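Local coordinates for phosphate-specific transport system accessory protein PhoU homolog (Streptococcus pneumoniae, PDB 2I0M) that probably takes part in regulating phosphate uptake as a homodimeric, zinc-binding accessory protein of the phosphate transport system, at residues A[128-131]-A[132-135]. Numbering follows the deposited sequence.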
ATOM      1  N   SER A 128      -4.063   5.924 -17.212  1.00 41.66           N
ATOM      2  CA  SER A 128      -4.406   7.314 -17.438  1.00 41.48           C
ATOM      3  C   SER A 128      -4.458   8.079 -16.121  1.00 40.79           C
ATOM      4  O   SER A 128      -4.139   9.257 -16.081  1.00 41.25           O
ATOM      5  CB  SER A 128      -5.689   7.467 -18.257  1.00 41.05           C
ATOM      6  OG  SER A 128      -6.829   7.280 -17.458  1.00 42.63           O
ATOM      7  N   MET A 129      -4.820   7.386 -15.049  1.00 40.54           N
ATOM      8  CA  MET A 129      -4.751   7.927 -13.689  1.00 38.95           C
ATOM      9  C   MET A 129      -3.333   8.396 -13.362  1.00 40.37           C
ATOM     10  O   MET A 129      -3.161   9.501 -12.837  1.00 40.74           O
ATOM     11  CB  MET A 129      -5.226   6.894 -12.659  1.00 39.27           C
ATOM     12  CG  MET A 129      -6.755   6.840 -12.395  1.00 37.46           C
ATOM     13  SD  MET A 129      -7.245   5.393 -11.356  1.00 34.02           S
ATOM     14  CE  MET A 129      -6.707   5.965  -9.756  1.00 35.80           C
ATOM     15  N   LEU A 130      -2.317   7.579 -13.673  1.00 40.70           N
ATOM     16  CA  LEU A 130      -0.935   7.978 -13.407  1.00 41.19           C
ATOM     17  C   LEU A 130      -0.487   9.123 -14.314  1.00 41.89           C
ATOM     18  O   LEU A 130       0.181  10.049 -13.854  1.00 42.89           O
ATOM     19  CB  LEU A 130       0.025   6.799 -13.554  1.00 41.26           C
ATOM     20  CG  LEU A 130       1.496   7.072 -13.236  1.00 40.67           C
ATOM     21  CD1 LEU A 130       1.652   7.649 -11.800  1.00 39.34           C
ATOM     22  CD2 LEU A 130       2.326   5.807 -13.383  1.00 42.16           C
ATOM     23  N   ALA A 131      -0.841   9.053 -15.593  1.00 41.91           N
ATOM     24  CA  ALA A 131      -0.473  10.092 -16.558  1.00 42.57           C
ATOM     25  C   ALA A 131      -1.093  11.434 -16.166  1.00 42.79           C
ATOM     26  O   ALA A 131      -0.444  12.480 -16.238  1.00 42.77           O
ATOM     27  CB  ALA A 131      -0.897   9.690 -17.959  1.00 42.02           C
ATOM     28  N   ASP A 132      -2.356  11.395 -15.760  1.00 43.50           N
ATOM     29  CA  ASP A 132      -3.028  12.573 -15.197  1.00 44.45           C
ATOM     30  C   ASP A 132      -2.310  13.111 -13.954  1.00 44.18           C
ATOM     31  O   ASP A 132      -2.024  14.299 -13.867  1.00 44.69           O
ATOM     32  CB  ASP A 132      -4.496  12.266 -14.880  1.00 44.33           C
ATOM     33  CG  ASP A 132      -5.353  12.084 -16.145  1.00 46.77           C
ATOM     34  OD1 ASP A 132      -4.899  12.373 -17.276  1.00 46.17           O
ATOM     35  OD2 ASP A 132      -6.507  11.637 -15.999  1.00 52.11           O
ATOM     36  N   LEU A 133      -1.967  12.219 -13.033  1.00 44.53           N
ATOM     37  CA  LEU A 133      -1.256  12.590 -11.814  1.00 44.53           C
ATOM     38  C   LEU A 133       0.059  13.302 -12.119  1.00 44.42           C
ATOM     39  O   LEU A 133       0.335  14.348 -11.550  1.00 45.07           O
ATOM     40  CB  LEU A 133      -1.018  11.368 -10.920  1.00 44.23           C
ATOM     41  CG  LEU A 133      -0.180  11.593  -9.644  1.00 44.98           C
ATOM     42  CD1 LEU A 133      -0.851  12.618  -8.696  1.00 43.86           C
ATOM     43  CD2 LEU A 133       0.098  10.296  -8.907  1.00 44.55           C
ATOM     44  N   LEU A 134       0.858  12.741 -13.018  1.00 44.06           N
ATOM     45  CA  LEU A 134       2.132  13.355 -13.416  1.00 43.84           C
ATOM     46  C   LEU A 134       2.011  14.764 -13.994  1.00 43.36           C
ATOM     47  O   LEU A 134       2.861  15.603 -13.724  1.00 43.49           O
ATOM     48  CB  LEU A 134       2.939  12.435 -14.348  1.00 43.09           C
ATOM     49  CG  LEU A 134       3.265  11.074 -13.719  1.00 43.00           C
ATOM     50  CD1 LEU A 134       4.236  10.318 -14.601  1.00 43.94           C
ATOM     51  CD2 LEU A 134       3.822  11.185 -12.297  1.00 42.41           C
ATOM     52  N   VAL A 135       0.971  15.021 -14.782  1.00 43.54           N
ATOM     53  CA  VAL A 135       0.673  16.383 -15.262  1.00 43.33           C
ATOM     54  C   VAL A 135       0.158  17.274 -14.107  1.00 43.46           C
ATOM     55  O   VAL A 135       0.573  18.427 -13.975  1.00 43.27           O
ATOM     56  CB  VAL A 135      -0.367  16.376 -16.417  1.00 43.48           C
ATOM     57  CG1 VAL A 135      -0.738  17.793 -16.843  1.00 42.22           C
ATOM     58  CG2 VAL A 135       0.148  15.572 -17.618  1.00 43.80           C
TER
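Asp132 N donates to Ser128 O at 2.8 Å, the shortest backbone bond across this part of the helix. Leu133 N to Met129 O (3.0 Å) and Leu134 N to Leu130 O (2.9 Å) continue the i to i+4 pattern. Val135 N to Ala131 O is longer, at 3.3 Å. The carboxylate of Asp132 folds back over the same carbonyl that its own amide grips. Its CG sits beside the backbone N (chi1 -70°), which puts CG 3.1 Å from Ser128 O. Both carboxylate oxygens are acceptors, like Ser128 O, so neither bonds to it. Asp132 OD2 forms a weak, long ion pair with Lys151.

Leu130 touches two leucines of the next turn. Although Leu130 CB points away from 132-135, Leu130 CD1 comes back to 4.2 Å from Leu133 CD2. The same methyl touches Leu134 CD2, also at 4.2 Å, where the two side chains cross at a slant. Leu130 reaches Val23 and Leu24 of helix 5-35 and Phe193 and Ile197 of helix 177-209. Leu133 packs on Ile200 and Leu204 of helix 177-209.

These are two turns of helix 117-136 in the all-helical PhoU fold. Leu130 joins them to both neighbouring helices by apolar packing, and Leu133 to helix 177-209, while the partly exposed Asp132 may have its charge eased slightly by the distant Lys151.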